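Local coordinates for type-iv like competence pilin ttha1218 (Thermus thermophilus, PDB 5G25), which probably serves as a type IV-like pilin of the machinery that takes up DNA during natural competence, at residues A[19-22]-A[23-27]. Residues are numbered along the deposited sequence; the frame is centred on the assembly and turned at random.
Sequences FMER and LRQDP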
loop_
_atom_site.group_PDB
_atom_site.type_symbol
_atom_site.label_atom_id
_atom_site.label_comp_id
_atom_site.label_asym_id
_atom_site.label_seq_id
_atom_site.Cartn_x
_atom_site.Cartn_y
_atom_site.Cartn_z
ATOM N N PHE A 19 8.403 4.509 -3.736
ATOM C CA PHE A 19 7.728 3.292 -4.087
ATOM C C PHE A 19 6.265 3.398 -3.761
ATOM O O PHE A 19 5.418 2.933 -4.523
ATOM C CB PHE A 19 8.340 2.093 -3.363
ATOM C CG PHE A 19 7.814 0.799 -3.856
ATOM C CD1 PHE A 19 8.181 0.332 -5.115
ATOM C CD2 PHE A 19 6.909 0.087 -3.118
ATOM C CE1 PHE A 19 7.660 -0.851 -5.593
ATOM C CE2 PHE A 19 6.387 -1.102 -3.590
ATOM C CZ PHE A 19 6.764 -1.574 -4.821
ATOM N N MET A 20 5.954 4.009 -2.626
ATOM C CA MET A 20 4.561 4.205 -2.259
ATOM C C MET A 20 3.815 5.072 -3.280
ATOM O O MET A 20 2.641 4.819 -3.594
ATOM C CB MET A 20 4.463 4.834 -0.883
ATOM C CG MET A 20 3.041 4.857 -0.352
ATOM S SD MET A 20 2.340 3.211 -0.038
ATOM C CE MET A 20 3.093 2.763 1.522
ATOM N N GLU A 21 4.494 6.084 -3.795
ATOM C CA GLU A 21 3.899 6.976 -4.795
ATOM C C GLU A 21 3.703 6.172 -6.065
ATOM O O GLU A 21 2.704 6.302 -6.744
ATOM C CB GLU A 21 4.812 8.180 -5.024
ATOM C CG GLU A 21 4.384 9.163 -6.113
ATOM C CD GLU A 21 3.103 9.917 -5.773
ATOM O OE1 GLU A 21 2.851 10.205 -4.570
ATOM O OE2 GLU A 21 2.343 10.219 -6.724
ATOM N N ARG A 22 4.653 5.298 -6.371
ATOM C CA ARG A 22 4.495 4.421 -7.521
ATOM C C ARG A 22 3.248 3.530 -7.412
ATOM O O ARG A 22 2.556 3.282 -8.409
ATOM C CB ARG A 22 5.746 3.573 -7.684
ATOM C CG ARG A 22 5.624 2.530 -8.777
ATOM C CD ARG A 22 5.436 3.166 -10.135
ATOM N NE ARG A 22 5.371 2.148 -11.182
ATOM C CZ ARG A 22 4.315 1.377 -11.426
ATOM N NH1 ARG A 22 3.210 1.524 -10.720
ATOM N NH2 ARG A 22 4.361 0.446 -12.389
ATOM N N LEU A 23 2.953 3.042 -6.209
ATOM C CA LEU A 23 1.728 2.250 -5.992
ATOM C C LEU A 23 0.474 3.090 -6.094
ATOM O O LEU A 23 -0.552 2.636 -6.618
ATOM C CB LEU A 23 1.733 1.559 -4.635
ATOM C CG LEU A 23 2.817 0.501 -4.425
ATOM C CD1 LEU A 23 2.817 0.038 -2.979
ATOM C CD2 LEU A 23 2.589 -0.671 -5.370
ATOM N N ARG A 24 0.556 4.318 -5.611
ATOM C CA ARG A 24 -0.614 5.192 -5.599
ATOM C C ARG A 24 -1.023 5.555 -7.023
ATOM O O ARG A 24 -2.195 5.720 -7.302
ATOM C CB ARG A 24 -0.369 6.452 -4.770
ATOM C CG ARG A 24 -1.649 7.268 -4.595
ATOM C CD ARG A 24 -1.436 8.589 -3.878
ATOM N NE ARG A 24 -0.693 8.420 -2.628
ATOM C CZ ARG A 24 -1.181 7.887 -1.511
ATOM N NH1 ARG A 24 -2.428 7.432 -1.443
ATOM N NH2 ARG A 24 -0.402 7.792 -0.442
ATOM N N GLN A 25 -0.063 5.612 -7.939
ATOM C CA GLN A 25 -0.390 5.805 -9.356
ATOM C C GLN A 25 -0.952 4.550 -10.031
ATOM O O GLN A 25 -1.420 4.646 -11.152
ATOM C CB GLN A 25 0.861 6.227 -10.125
ATOM C CG GLN A 25 1.459 7.527 -9.623
ATOM C CD GLN A 25 2.870 7.762 -10.123
ATOM O OE1 GLN A 25 3.468 6.902 -10.769
ATOM N NE2 GLN A 25 3.415 8.934 -9.819
ATOM N N ASP A 26 -0.907 3.377 -9.379
ATOM C CA ASP A 26 -1.228 2.121 -10.073
ATOM C C ASP A 26 -2.102 1.265 -9.171
ATOM O O ASP A 26 -1.742 0.141 -8.828
ATOM C CB ASP A 26 0.093 1.417 -10.419
ATOM C CG ASP A 26 -0.041 0.314 -11.470
ATOM O OD1 ASP A 26 -1.155 -0.103 -11.831
ATOM O OD2 ASP A 26 1.021 -0.145 -11.945
ATOM N N PRO A 27 -3.276 1.785 -8.785
ATOM C CA PRO A 27 -4.054 1.019 -7.809
ATOM C C PRO A 27 -4.447 -0.372 -8.297
ATOM O O PRO A 27 -4.471 -1.292 -7.493
ATOM C CB PRO A 27 -5.303 1.884 -7.568
ATOM C CG PRO A 27 -5.005 3.213 -8.220
ATOM C CD PRO A 27 -4.047 2.912 -9.328
#
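Arg22 and Asp26 meet because both side chains leave the backbone with CG anti to N, and a bend at chi2 of Arg22 (63°) swings its guanidinium along the chain toward the carboxylate. The guanidinium runs alongside the carboxylate, their planes nearly coplanar at 18°. Arg22 NH1 donates to the anti lone pair of Asp26 OD2 at 3.0 Å, OD2 lying at the edge of the guanidinium; Arg22 NH2 adds a weak bond to the same oxygen at 3.4 Å. OD2 thus takes both contacts, while OD1 turns to the backbone N of Gly29 in a weak hydrogen bond.

One turn earlier, the Phe19 ring slants against Leu23, with Phe19 CE2 3.8 Å from Leu23 CD1. Phe19 packs on Leu75 and Leu23 on Val73, both of strand 70-77, and Leu23 also touches Leu33 of helix 30-33. Three i to i+4 backbone bonds hold the turn, from Leu23 N to Phe19 O (3.0 Å), Arg24 N to Met20 O (2.9 Å) and Gln25 N to Glu21 O (3.1 Å). Beside the last of these, Gln25 CG rests 3.4 Å from Glu21 O. Arg24 NH1 bonds to Val85 O and NH2 to Thr84 OG1, which ties the helix to strand 80-87.

The contact lies in the last part of helix 11-24 of this soluble pilin domain and the turn after it, where the chain heads toward helix 30-33. One firm and one weak N-H bond to the same oxygen would probably favour an ionised Asp26, and its negative charge near the helix C-terminus, electrostatically unfavourable by itself, is plausibly offset by Arg22.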